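Local coordinates for protein esterase LipW (Mycobacterium marinum, PDB 3QH4) that probably hydrolyses carboxylic esters with strict substrate selectivity, as an alpha/beta hydrolase related to the hormone-sensitive lipases, at residues 12-17 and 205-210; 17-22 and 295-300; 88-93 and 105-110; 94-99 and 168-173; 250-255 and 262-267. One frame throughout, in Å; residues are numbered along the deposited sequence.

Interaction 1: 12-17 and 205-210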
# COMPACT_ATOMS: atom_id res chain seq x y z
N VAL A 12 -6.61 -21.26 9.35
CA VAL A 12 -6.77 -21.56 7.92
C VAL A 12 -8.20 -21.99 7.57
O VAL A 12 -8.65 -21.79 6.43
CB VAL A 12 -5.71 -22.55 7.40
CG1 VAL A 12 -4.33 -21.99 7.67
CG2 VAL A 12 -5.89 -23.92 8.00
N ASP A 13 -8.91 -22.55 8.55
CA ASP A 13 -10.30 -22.97 8.35
C ASP A 13 -11.21 -21.77 8.07
O ASP A 13 -12.32 -21.95 7.54
CB ASP A 13 -10.82 -23.78 9.56
CG ASP A 13 -10.83 -22.99 10.88
OD1 ASP A 13 -9.83 -22.32 11.21
OD2 ASP A 13 -11.87 -23.07 11.60
N ARG A 14 -10.75 -20.56 8.43
CA ARG A 14 -11.57 -19.37 8.25
C ARG A 14 -11.35 -18.72 6.90
O ARG A 14 -11.94 -17.68 6.60
CB ARG A 14 -11.33 -18.40 9.40
CG ARG A 14 -11.93 -18.98 10.71
CD ARG A 14 -11.60 -18.21 11.93
NE ARG A 14 -12.27 -16.91 11.99
CZ ARG A 14 -11.94 -15.98 12.89
NH1 ARG A 14 -10.96 -16.22 13.78
NH2 ARG A 14 -12.56 -14.81 12.89
N LEU A 15 -10.51 -19.34 6.06
CA LEU A 15 -10.22 -18.80 4.72
C LEU A 15 -10.99 -19.57 3.70
O LEU A 15 -11.26 -20.75 3.87
CB LEU A 15 -8.72 -18.93 4.40
CG LEU A 15 -7.75 -18.27 5.38
CD1 LEU A 15 -6.32 -18.45 4.95
CD2 LEU A 15 -8.09 -16.77 5.48
N ASP A 16 -11.34 -18.89 2.60
CA ASP A 16 -11.91 -19.56 1.44
C ASP A 16 -10.98 -20.72 1.01
O ASP A 16 -9.76 -20.55 0.97
CB ASP A 16 -12.04 -18.55 0.28
CG ASP A 16 -12.81 -19.11 -0.90
OD1 ASP A 16 -12.28 -19.99 -1.60
OD2 ASP A 16 -13.98 -18.69 -1.11
N PRO A 17 -11.56 -21.88 0.66
CA PRO A 17 -10.71 -23.01 0.26
C PRO A 17 -9.73 -22.68 -0.88
O PRO A 17 -8.62 -23.19 -0.90
CB PRO A 17 -11.70 -24.10 -0.20
CG PRO A 17 -13.04 -23.67 0.26
CD PRO A 17 -13.00 -22.25 0.76
N ARG A 205 -4.91 -8.10 16.21
CA ARG A 205 -3.48 -8.44 16.16
C ARG A 205 -3.14 -9.66 17.01
O ARG A 205 -2.35 -10.52 16.58
CB ARG A 205 -2.57 -7.26 16.55
CG ARG A 205 -1.12 -7.69 16.34
CD ARG A 205 -0.06 -6.82 16.97
NE ARG A 205 -0.09 -5.46 16.45
CZ ARG A 205 0.84 -4.55 16.76
NH1 ARG A 205 0.75 -3.33 16.26
NH2 ARG A 205 1.86 -4.89 17.57
N SER A 206 -3.73 -9.74 18.20
CA SER A 206 -3.53 -10.89 19.09
C SER A 206 -4.26 -12.13 18.57
O SER A 206 -3.71 -13.24 18.57
CB SER A 206 -3.98 -10.52 20.52
OG SER A 206 -3.28 -9.32 20.96
N GLU A 207 -5.50 -11.95 18.12
CA GLU A 207 -6.25 -13.09 17.61
C GLU A 207 -5.51 -13.72 16.43
O GLU A 207 -5.41 -14.96 16.32
CB GLU A 207 -7.62 -12.62 17.13
CG GLU A 207 -8.44 -13.77 16.57
CD GLU A 207 -9.85 -13.39 16.17
OE1 GLU A 207 -10.16 -12.19 16.06
OE2 GLU A 207 -10.64 -14.33 15.90
N PHE A 208 -5.02 -12.87 15.53
CA PHE A 208 -4.33 -13.33 14.36
C PHE A 208 -2.81 -13.22 14.53
O PHE A 208 -2.09 -12.76 13.63
CB PHE A 208 -4.84 -12.58 13.12
CG PHE A 208 -6.32 -12.74 12.91
CD1 PHE A 208 -6.92 -14.00 12.96
CD2 PHE A 208 -7.12 -11.62 12.72
CE1 PHE A 208 -8.31 -14.14 12.79
CE2 PHE A 208 -8.50 -11.74 12.53
CZ PHE A 208 -9.10 -13.00 12.57
N ARG A 209 -2.33 -13.67 15.69
CA ARG A 209 -0.92 -13.68 16.00
C ARG A 209 -0.18 -14.58 15.03
O ARG A 209 1.04 -14.46 14.90
CB ARG A 209 -0.66 -14.18 17.44
CG ARG A 209 -1.21 -15.60 17.74
CD ARG A 209 -1.10 -15.98 19.23
NE ARG A 209 -2.13 -15.29 20.02
CZ ARG A 209 -2.39 -15.52 21.32
NH1 ARG A 209 -1.67 -16.40 22.03
NH2 ARG A 209 -3.37 -14.86 21.91
N ALA A 210 -0.90 -15.48 14.34
CA ALA A 210 -0.17 -16.55 13.58
C ALA A 210 -0.85 -17.02 12.32
O ALA A 210 -0.65 -18.15 11.84
CB ALA A 210 0.16 -17.73 14.52
O HOH W 1 -12.22 -12.53 14.06
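Arg-14 closes a single 3-10 turn, in which Leu-15 N binds Val-12 O at 3.1 Å, and faces the end of helix 203-207, where Phe-208 is the first residue to leave helical backbone angles. The backbones stay well apart; one long side chain spans the gap. Arg-14 turns a corner at chi3 (70°), which carries its guanidinium across Glu-207 at roughly a right angle. Its NH1 gives a nearly straight hydrogen bond, part of a salt bridge, to Glu-207 OE2 at 2.9 Å. The acceptor lies near the guanidinium plane, but the carboxylate is met from above its own plane. A water doubles the link, accepting a hydrogen bond from Arg-14 NH2 at 2.6 Å and donating one to Glu-207 OE1 at 2.9 Å. Segment 205-210 belongs to the chain between strands 189-193 and 250-255, which in hormone-sensitive-lipase-like hydrolases commonly contributes to the cap together with the N-terminal region, so this bridge probably ties two cap elements together. Phe-208 turns its edge to the guanidinium: Arg-14 NH1 lies 3.5 Å from its CE1, with the two planes 47° apart, while Glu-207 CG rests over one face of the ring. Arg-261 adds a long, weak ion pair to Glu-207 OE1, and Asp-16 caps the following helix by accepting from Leu-18 N.

Interaction 2: 17-22 and 295-300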
# COMPACT_ATOMS: atom_id res chain seq x y z
N PRO A 17 -11.56 -21.88 0.66
CA PRO A 17 -10.71 -23.01 0.26
C PRO A 17 -9.73 -22.68 -0.88
O PRO A 17 -8.62 -23.19 -0.90
CB PRO A 17 -11.70 -24.10 -0.20
CG PRO A 17 -13.04 -23.67 0.26
CD PRO A 17 -13.00 -22.25 0.76
N LEU A 18 -10.10 -21.80 -1.80
CA LEU A 18 -9.18 -21.47 -2.91
C LEU A 18 -7.97 -20.73 -2.36
O LEU A 18 -6.83 -20.94 -2.80
CB LEU A 18 -9.88 -20.62 -3.98
CG LEU A 18 -11.02 -21.25 -4.78
CD1 LEU A 18 -11.77 -20.19 -5.64
CD2 LEU A 18 -10.46 -22.36 -5.68
N LEU A 19 -8.22 -19.86 -1.40
CA LEU A 19 -7.15 -19.12 -0.80
C LEU A 19 -6.36 -19.96 0.19
O LEU A 19 -5.13 -19.88 0.22
CB LEU A 19 -7.69 -17.83 -0.14
CG LEU A 19 -6.66 -16.90 0.47
CD1 LEU A 19 -5.72 -16.33 -0.57
CD2 LEU A 19 -7.45 -15.78 1.22
N ARG A 20 -7.05 -20.81 0.94
CA ARG A 20 -6.43 -21.76 1.84
C ARG A 20 -5.36 -22.61 1.16
O ARG A 20 -4.36 -22.96 1.79
CB ARG A 20 -7.48 -22.70 2.43
CG ARG A 20 -7.04 -23.41 3.71
CD ARG A 20 -8.11 -24.44 4.12
NE ARG A 20 -9.39 -23.79 4.26
CZ ARG A 20 -10.57 -24.35 4.01
NH1 ARG A 20 -10.64 -25.63 3.61
NH2 ARG A 20 -11.70 -23.64 4.17
N ALA A 21 -5.57 -22.95 -0.12
CA ALA A 21 -4.63 -23.78 -0.84
C ALA A 21 -3.27 -23.14 -1.06
O ALA A 21 -2.27 -23.85 -1.22
CB ALA A 21 -5.24 -24.21 -2.21
N VAL A 22 -3.22 -21.80 -1.05
CA VAL A 22 -1.96 -21.06 -1.28
C VAL A 22 -1.42 -20.33 -0.05
O VAL A 22 -0.24 -19.94 -0.01
CB VAL A 22 -2.04 -20.05 -2.49
CG1 VAL A 22 -2.21 -20.79 -3.83
CG2 VAL A 22 -3.14 -18.98 -2.31
N PRO A 295 -4.51 -13.41 -7.52
CA PRO A 295 -5.10 -12.22 -8.16
C PRO A 295 -6.28 -12.52 -9.09
O PRO A 295 -7.06 -11.61 -9.39
CB PRO A 295 -3.93 -11.60 -8.94
CG PRO A 295 -2.85 -12.60 -8.93
CD PRO A 295 -3.09 -13.60 -7.83
N GLU A 296 -6.44 -13.78 -9.51
CA GLU A 296 -7.58 -14.11 -10.38
C GLU A 296 -8.85 -14.52 -9.62
O GLU A 296 -9.91 -14.73 -10.20
CB GLU A 296 -7.21 -15.23 -11.37
CG GLU A 296 -5.81 -15.21 -11.89
CD GLU A 296 -5.41 -13.94 -12.60
OE1 GLU A 296 -6.30 -13.21 -13.09
OE2 GLU A 296 -4.19 -13.69 -12.67
N TRP A 297 -8.74 -14.66 -8.31
CA TRP A 297 -9.85 -15.09 -7.51
C TRP A 297 -10.96 -14.05 -7.59
O TRP A 297 -10.70 -12.87 -7.66
CB TRP A 297 -9.35 -15.24 -6.07
CG TRP A 297 -10.35 -15.66 -5.01
CD1 TRP A 297 -11.40 -16.53 -5.15
CD2 TRP A 297 -10.28 -15.31 -3.63
NE1 TRP A 297 -12.05 -16.66 -3.94
CE2 TRP A 297 -11.37 -15.93 -2.99
CE3 TRP A 297 -9.44 -14.45 -2.88
CZ2 TRP A 297 -11.65 -15.76 -1.63
CZ3 TRP A 297 -9.70 -14.28 -1.54
CH2 TRP A 297 -10.82 -14.94 -0.92
N THR A 298 -12.21 -14.51 -7.62
CA THR A 298 -13.35 -13.57 -7.70
C THR A 298 -13.24 -12.47 -6.62
O THR A 298 -13.54 -11.32 -6.87
CB THR A 298 -14.71 -14.29 -7.60
OG1 THR A 298 -14.65 -15.29 -6.56
CG2 THR A 298 -15.03 -14.97 -8.91
N THR A 299 -12.80 -12.83 -5.42
CA THR A 299 -12.71 -11.83 -4.35
C THR A 299 -11.65 -10.76 -4.63
O THR A 299 -11.90 -9.56 -4.41
CB THR A 299 -12.49 -12.50 -2.96
OG1 THR A 299 -13.66 -13.28 -2.65
CG2 THR A 299 -12.29 -11.47 -1.87
N SER A 300 -10.49 -11.20 -5.13
CA SER A 300 -9.44 -10.29 -5.56
C SER A 300 -9.92 -9.41 -6.69
O SER A 300 -9.66 -8.21 -6.73
CB SER A 300 -8.19 -11.07 -5.98
OG SER A 300 -7.79 -11.90 -4.88
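Trp-297 presents its indole to two consecutive leucines of helix 17-20, Leu-18 and Leu-19, which meet different parts of the bicyclic ring. At the pyrrole end, the CD1 methyl of Leu-18 approaches Trp-297 CD1 at 3.7 Å and NE1 at 3.9 Å, the two side chains running obliquely to each other. At the benzo end, Leu-19 CD2 reaches Trp-297 CZ3 at 3.9 Å and CH2 at 4.1 Å, and the leucine side chain runs at about a right angle to that of the tryptophan. Leu-19 CB sits over one indole face, offset toward the rim; on the opposite face lies Thr-299 CB of the tryptophan's own chain segment, 3.3 Å above the ring plane. The indole is therefore held between the short helix and the first turn of helix 298-315. Its chi1 of 179°, with CG opposite the backbone N, sends the ring toward the leucines, with its other face against Thr-299. The leucines differ in the same torsion: CG lies opposite the carbonyl carbon in Leu-18 but opposite the backbone N in Leu-19. The contact between these segments is wholly apolar. Asp-16 touches the tryptophan as well, and Leu-19 also touches Phe-290 of helix 290-293. Trp-297 stands at the N-cap position of helix 298-315, the C-terminal helix of this alpha/beta hydrolase fold, and the arrangement is an indole between aliphatic groups, packing the N-terminal helix 17-20 against the start of that helix.

Interaction 3: 88-93 and 105-110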
# COMPACT_ATOMS: atom_id res chain seq x y z
N VAL A 88 -2.11 8.83 -9.76
CA VAL A 88 -2.06 8.28 -8.40
C VAL A 88 -0.60 8.07 -8.03
O VAL A 88 0.13 7.45 -8.80
CB VAL A 88 -2.77 6.87 -8.35
CG1 VAL A 88 -2.68 6.26 -6.93
CG2 VAL A 88 -4.22 6.97 -8.80
N VAL A 89 -0.17 8.54 -6.85
CA VAL A 89 1.17 8.18 -6.37
C VAL A 89 0.98 6.99 -5.45
O VAL A 89 0.24 7.10 -4.48
CB VAL A 89 1.83 9.35 -5.61
CG1 VAL A 89 3.11 8.89 -4.91
CG2 VAL A 89 2.09 10.52 -6.60
N TYR A 90 1.62 5.87 -5.77
CA TYR A 90 1.38 4.57 -5.11
C TYR A 90 2.63 4.06 -4.39
O TYR A 90 3.75 4.17 -4.94
CB TYR A 90 0.95 3.52 -6.15
CG TYR A 90 0.68 2.17 -5.54
CD1 TYR A 90 -0.63 1.83 -5.10
CD2 TYR A 90 1.71 1.22 -5.42
CE1 TYR A 90 -0.86 0.58 -4.54
CE2 TYR A 90 1.48 -0.04 -4.85
CZ TYR A 90 0.20 -0.34 -4.41
OH TYR A 90 -0.05 -1.55 -3.83
N CYS A 91 2.44 3.51 -3.19
CA CYS A 91 3.52 2.88 -2.39
C CYS A 91 3.18 1.43 -2.10
O CYS A 91 2.10 1.15 -1.57
CB CYS A 91 3.75 3.63 -1.07
SG CYS A 91 4.43 5.24 -1.34
N HIS A 92 4.09 0.52 -2.47
CA HIS A 92 3.87 -0.94 -2.37
C HIS A 92 3.91 -1.53 -0.93
O HIS A 92 4.35 -0.89 0.01
CB HIS A 92 4.91 -1.67 -3.23
CG HIS A 92 6.32 -1.54 -2.73
ND1 HIS A 92 6.82 -2.32 -1.71
CD2 HIS A 92 7.34 -0.73 -3.11
CE1 HIS A 92 8.08 -1.99 -1.47
NE2 HIS A 92 8.42 -1.03 -2.32
N ALA A 93 3.42 -2.76 -0.82
CA ALA A 93 3.39 -3.53 0.43
C ALA A 93 4.76 -4.11 0.75
O ALA A 93 5.66 -4.11 -0.10
CB ALA A 93 2.37 -4.67 0.27
N HIS A 105 3.24 -4.71 -8.75
CA HIS A 105 3.06 -4.37 -10.19
C HIS A 105 1.63 -4.70 -10.67
O HIS A 105 1.02 -3.89 -11.35
CB HIS A 105 4.13 -5.13 -10.97
CG HIS A 105 4.16 -4.86 -12.45
ND1 HIS A 105 4.57 -3.66 -12.99
CD2 HIS A 105 3.90 -5.68 -13.50
CE1 HIS A 105 4.52 -3.74 -14.31
NE2 HIS A 105 4.14 -4.95 -14.65
N ARG A 106 1.10 -5.87 -10.29
CA ARG A 106 -0.25 -6.25 -10.72
C ARG A 106 -1.26 -5.22 -10.21
O ARG A 106 -2.12 -4.77 -10.96
CB ARG A 106 -0.61 -7.65 -10.24
CG ARG A 106 -2.02 -8.11 -10.67
CD ARG A 106 -2.19 -8.20 -12.19
NE ARG A 106 -3.49 -8.80 -12.54
CZ ARG A 106 -3.74 -10.11 -12.59
NH1 ARG A 106 -2.79 -11.01 -12.27
NH2 ARG A 106 -4.96 -10.52 -12.93
N GLN A 107 -1.18 -4.87 -8.92
CA GLN A 107 -2.08 -3.89 -8.34
C GLN A 107 -2.05 -2.57 -9.13
O GLN A 107 -3.10 -1.97 -9.38
CB GLN A 107 -1.73 -3.68 -6.86
CG GLN A 107 -2.37 -2.44 -6.13
CD GLN A 107 -3.88 -2.63 -5.83
OE1 GLN A 107 -4.26 -2.95 -4.70
NE2 GLN A 107 -4.72 -2.39 -6.83
N CYS A 108 -0.84 -2.13 -9.51
CA CYS A 108 -0.67 -0.86 -10.22
C CYS A 108 -1.32 -0.95 -11.59
O CYS A 108 -1.99 0.00 -12.02
CB CYS A 108 0.82 -0.47 -10.33
SG CYS A 108 1.50 0.06 -8.73
N LEU A 109 -1.13 -2.08 -12.28
CA LEU A 109 -1.70 -2.26 -13.61
C LEU A 109 -3.23 -2.19 -13.52
O LEU A 109 -3.90 -1.62 -14.40
CB LEU A 109 -1.28 -3.59 -14.23
CG LEU A 109 0.21 -3.66 -14.61
CD1 LEU A 109 0.56 -5.12 -14.83
CD2 LEU A 109 0.56 -2.79 -15.85
N GLU A 110 -3.76 -2.83 -12.47
CA GLU A 110 -5.21 -2.87 -12.29
C GLU A 110 -5.77 -1.50 -12.01
O GLU A 110 -6.78 -1.11 -12.60
CB GLU A 110 -5.62 -3.89 -11.22
CG GLU A 110 -5.22 -5.36 -11.56
CD GLU A 110 -5.95 -5.96 -12.74
OE1 GLU A 110 -7.04 -5.48 -13.13
OE2 GLU A 110 -5.41 -6.94 -13.30
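Helix 105-110 meets the strand through Gln-107 and Cys-108, which share the ring of Tyr-90 between them. The helix opens with His-105, turned away from the strand and hydrogen-bonded through its two ring nitrogens to Tyr-78 and Thr-53. Arg-106 makes no contact with the strand; its NE donates to Glu-110 OE2 at 2.8 Å, and the bond uses the anti lone pair of that oxygen and lies in the guanidinium plane. Gln-107 follows with CG opposite its backbone N and a bend at chi2 (73°), so that the aliphatic part faces the phenol: CG is 3.4 Å from Tyr-90 OH and 3.7 Å from Tyr-90 CE1. Its amide NE2 is occupied by Gln-307 OE1, while the phenol oxygen bonds Asp-104, an acid that also accepts from Ala-93 N. Cys-108 then lays its sulfur over one face of the tyrosine ring, with SG 4.0 Å from the centroid and closest to CD2, at 3.5 Å: a sulfur-aromatic contact. Glu-110, one turn after Arg-106, completes the salt bridge begun there and takes further ones from Arg-113 and Arg-114. Strand 85-91 and helix 105-115 are the first two elements of a beta-alpha-beta unit ending in strand 118-122. Tyr-90 lies buried between the helix and the sheet, touching Val-119 and Ser-121 on one neighbouring strand and Ala-163 and Ser-165 on strand 160-165.

Interaction 4: 94-99 and 168-173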
# COMPACT_ATOMS: atom_id res chain seq x y z
N GLY A 94 4.92 -4.64 1.97
CA GLY A 94 6.21 -5.26 2.26
C GLY A 94 6.68 -4.97 3.67
O GLY A 94 7.83 -5.20 3.97
N GLY A 95 5.77 -4.50 4.52
CA GLY A 95 6.11 -4.26 5.95
C GLY A 95 7.28 -3.32 6.20
O GLY A 95 7.97 -3.44 7.23
N PHE A 96 7.44 -2.35 5.29
CA PHE A 96 8.53 -1.34 5.31
C PHE A 96 9.92 -1.91 5.03
O PHE A 96 10.86 -1.11 4.88
CB PHE A 96 8.62 -0.52 6.63
CG PHE A 96 7.32 0.03 7.07
CD1 PHE A 96 6.79 1.16 6.45
CD2 PHE A 96 6.61 -0.59 8.09
CE1 PHE A 96 5.54 1.68 6.86
CE2 PHE A 96 5.38 -0.07 8.52
CZ PHE A 96 4.84 1.06 7.88
N ALA A 97 10.04 -3.24 4.98
CA ALA A 97 11.34 -3.92 4.86
C ALA A 97 11.56 -4.69 3.55
O ALA A 97 12.71 -5.08 3.24
CB ALA A 97 11.51 -4.87 6.03
N LEU A 98 10.48 -4.99 2.83
CA LEU A 98 10.58 -5.81 1.61
C LEU A 98 10.08 -5.07 0.39
O LEU A 98 9.29 -4.11 0.51
CB LEU A 98 9.73 -7.09 1.74
CG LEU A 98 9.95 -7.96 2.96
CD1 LEU A 98 8.90 -9.07 3.04
CD2 LEU A 98 11.35 -8.52 2.80
N GLY A 99 10.50 -5.54 -0.79
CA GLY A 99 9.85 -5.14 -2.03
C GLY A 99 10.58 -4.10 -2.86
O GLY A 99 11.62 -3.59 -2.48
N GLY A 168 2.86 0.25 2.60
CA GLY A 168 2.78 1.35 1.63
C GLY A 168 1.59 2.27 1.83
O GLY A 168 1.65 3.47 1.53
N ALA A 169 0.49 1.72 2.34
CA ALA A 169 -0.67 2.57 2.66
C ALA A 169 -0.38 3.49 3.84
O ALA A 169 -0.92 4.58 3.90
CB ALA A 169 -1.95 1.71 2.86
N THR A 170 0.50 3.06 4.74
CA THR A 170 0.95 3.91 5.86
C THR A 170 1.60 5.16 5.29
O THR A 170 1.31 6.29 5.73
CB THR A 170 1.99 3.16 6.74
OG1 THR A 170 1.55 1.80 6.96
CG2 THR A 170 2.13 3.87 8.09
N LEU A 171 2.45 4.96 4.29
CA LEU A 171 3.14 6.08 3.64
C LEU A 171 2.11 6.95 2.87
O LEU A 171 2.19 8.18 2.94
CB LEU A 171 4.21 5.58 2.70
CG LEU A 171 5.25 4.64 3.31
CD1 LEU A 171 6.16 4.07 2.18
CD2 LEU A 171 6.08 5.32 4.44
N ALA A 172 1.17 6.32 2.15
CA ALA A 172 0.15 7.07 1.45
C ALA A 172 -0.66 7.93 2.41
O ALA A 172 -0.99 9.06 2.10
CB ALA A 172 -0.80 6.11 0.70
N ALA A 173 -0.97 7.39 3.59
CA ALA A 173 -1.71 8.15 4.59
C ALA A 173 -0.87 9.38 5.04
O ALA A 173 -1.41 10.47 5.35
CB ALA A 173 -2.04 7.26 5.78
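Phe-96 CZ and Thr-170 form the tight part of this contact: the ring carbon is 3.5 Å from the threonine OG1 and 3.7 Å from its CB, the side chains crossing at about a right angle. Thr-170 CG2 lies at the ring's edge, near its plane. The Leu-171 side is looser; its CD2 lies at the same ring's edge, 4.4 Å from Phe-96 CE1. Before Phe-96, partly exposed Gly-94 marks the more open side; after it the chain moves away from the helix. Gly-94 O accepts from Ala-97 N at 3.1 Å and Leu-98 N at 2.9 Å, both from the same face of its plane, a turn that encloses Phe-96. Gly-94 and Gly-95 follow His-92 and Ala-93 in a His-Ala-Gly-Gly sequence that resembles the His-Gly-Gly oxyanion-hole motif of hormone-sensitive-lipase relatives, while Gly-168 ends a probable nucleophile elbow. Tyr-226 stacks on Phe-96. The Thr-170 hydroxyl is committed to Val-196 O, with a weaker bond to Ser-166 O, so it meets the ring by van der Waals contact, and between these two segments the loop and the elbow helix are joined by van der Waals and apolar contact.

Interaction 5: 250-255 and 262-267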
# COMPACT_ATOMS: atom_id res chain seq x y z
N THR A 250 -11.74 8.86 1.03
CA THR A 250 -10.97 7.63 1.27
C THR A 250 -11.72 6.38 0.80
O THR A 250 -12.95 6.32 0.94
CB THR A 250 -10.70 7.51 2.79
OG1 THR A 250 -9.90 8.63 3.20
CG2 THR A 250 -9.94 6.19 3.15
N LEU A 251 -10.97 5.43 0.21
CA LEU A 251 -11.41 4.03 0.09
C LEU A 251 -10.46 3.25 0.96
O LEU A 251 -9.24 3.34 0.79
CB LEU A 251 -11.34 3.51 -1.34
CG LEU A 251 -11.55 1.99 -1.43
CD1 LEU A 251 -13.02 1.57 -1.06
CD2 LEU A 251 -11.21 1.52 -2.87
N ILE A 252 -11.02 2.48 1.90
CA ILE A 252 -10.18 1.66 2.78
C ILE A 252 -10.72 0.24 2.81
O ILE A 252 -11.92 0.03 3.05
CB ILE A 252 -10.04 2.35 4.18
CG1 ILE A 252 -9.15 1.51 5.11
CG2 ILE A 252 -11.41 2.58 4.86
CD1 ILE A 252 -8.80 2.25 6.46
N THR A 253 -9.84 -0.74 2.61
CA THR A 253 -10.28 -2.11 2.41
C THR A 253 -9.42 -3.06 3.26
O THR A 253 -8.27 -2.72 3.60
CB THR A 253 -10.14 -2.50 0.92
OG1 THR A 253 -8.82 -2.17 0.44
CG2 THR A 253 -11.18 -1.76 0.06
N CYS A 254 -9.97 -4.22 3.63
CA CYS A 254 -9.16 -5.21 4.35
C CYS A 254 -9.86 -6.55 4.37
O CYS A 254 -11.08 -6.60 4.40
CB CYS A 254 -8.96 -4.74 5.80
SG CYS A 254 -7.57 -5.55 6.63
N GLY A 255 -9.08 -7.65 4.32
CA GLY A 255 -9.64 -9.00 4.54
C GLY A 255 -9.96 -9.15 6.02
O GLY A 255 -9.34 -8.50 6.85
N ASP A 262 -8.67 -4.75 12.80
CA ASP A 262 -9.30 -3.83 13.78
C ASP A 262 -8.80 -2.40 13.67
O ASP A 262 -9.57 -1.44 13.84
CB ASP A 262 -9.11 -4.35 15.21
CG ASP A 262 -9.96 -5.59 15.50
OD1 ASP A 262 -10.70 -6.08 14.60
OD2 ASP A 262 -9.85 -6.10 16.63
N GLU A 263 -7.51 -2.23 13.39
CA GLU A 263 -7.04 -0.83 13.26
C GLU A 263 -7.65 -0.18 12.01
O GLU A 263 -7.91 1.02 11.99
CB GLU A 263 -5.51 -0.75 13.32
CG GLU A 263 -4.77 -1.35 12.14
CD GLU A 263 -3.39 -1.81 12.55
OE1 GLU A 263 -2.42 -1.25 12.02
OE2 GLU A 263 -3.30 -2.70 13.44
N VAL A 264 -7.94 -0.99 11.00
CA VAL A 264 -8.63 -0.51 9.81
C VAL A 264 -10.03 -0.02 10.18
O VAL A 264 -10.43 1.08 9.82
CB VAL A 264 -8.71 -1.59 8.71
CG1 VAL A 264 -9.78 -1.21 7.66
CG2 VAL A 264 -7.38 -1.72 8.05
N LEU A 265 -10.77 -0.86 10.89
CA LEU A 265 -12.10 -0.48 11.33
C LEU A 265 -12.09 0.77 12.24
O LEU A 265 -12.94 1.64 12.08
CB LEU A 265 -12.77 -1.66 12.03
CG LEU A 265 -13.12 -2.85 11.15
CD1 LEU A 265 -13.57 -4.04 12.01
CD2 LEU A 265 -14.23 -2.45 10.14
N ASP A 266 -11.16 0.83 13.20
CA ASP A 266 -11.04 2.00 14.09
C ASP A 266 -10.80 3.27 13.26
O ASP A 266 -11.41 4.32 13.49
CB ASP A 266 -9.87 1.80 15.08
CG ASP A 266 -10.10 0.67 16.12
OD1 ASP A 266 -11.25 0.27 16.39
OD2 ASP A 266 -9.09 0.19 16.70
N TYR A 267 -9.89 3.17 12.29
CA TYR A 267 -9.49 4.35 11.50
C TYR A 267 -10.67 4.80 10.63
O TYR A 267 -10.95 5.99 10.52
CB TYR A 267 -8.29 4.00 10.61
CG TYR A 267 -7.53 5.21 10.06
CD1 TYR A 267 -6.83 6.08 10.93
CD2 TYR A 267 -7.50 5.48 8.71
CE1 TYR A 267 -6.12 7.19 10.42
CE2 TYR A 267 -6.81 6.59 8.20
CZ TYR A 267 -6.10 7.42 9.06
OH TYR A 267 -5.40 8.49 8.55
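Glu-263 OE1 is gripped by two backbone N-H groups, of Leu-197 and Asp-198, and the next residue, Val-264, packs on Ile-252 and Cys-254. The grip ties helix 261-273 to the loop after strand 189-193, while Val-264 and Tyr-267 face strand 250-255. The two segments run nearly antiparallel, at 155°, their axes approaching to 8.9 Å. Val-264 divides its branches: CG1, opposite the backbone N, lies 3.8 Å from Ile-252 CG1, and CG2 is 4.1 Å from Cys-254 SG. Ile-252 and Val-264 slide past each other in opposite directions, and the extended isoleucine chain (chi2 172°) carries CD1 on to Tyr-267. There it meets the ring at its edge, 4.1 Å from Tyr-267 CD2. Pro-195 touches both Ile-252 and Val-264, closing the group from the neighbouring loop. Strand and helix begin a beta-alpha-beta unit ending in strand 278-283, and the connection between them bears Asp-258, probably the acid of a Ser-His-Asp triad whose residues Cys-254 touches. Methyl, methylene and sulfur groups and one aromatic edge make the interface, with polar bonding placed to one side, which implies that the strand-helix fit rests on dispersion and burial.

Interactions 3, 4 and 5 are buried in the alpha/beta hydrolase core, whereas the centres of 1 and 2 lie about 20 Å from the centre of the chain, 2 still buried and 1 only partly. Interactions 3 and 5 reach the same sheet in two beta-alpha-beta units; 3 adds a sulfur-aromatic contact where 5 is mainly aliphatic. Interaction 4 touches 3, with Cys-91 against Gly-168, and holds a loop rather than a strand. At the periphery the chemistry splits: 1 is a water-assisted salt bridge, 2 an indole packed on leucines. They share Pro-17 and are joined by Arg-20, which probably hydrogen-bonds Leu-15 O. Interaction 2 also reaches 3, through a Glu-296 to Arg-106 salt bridge.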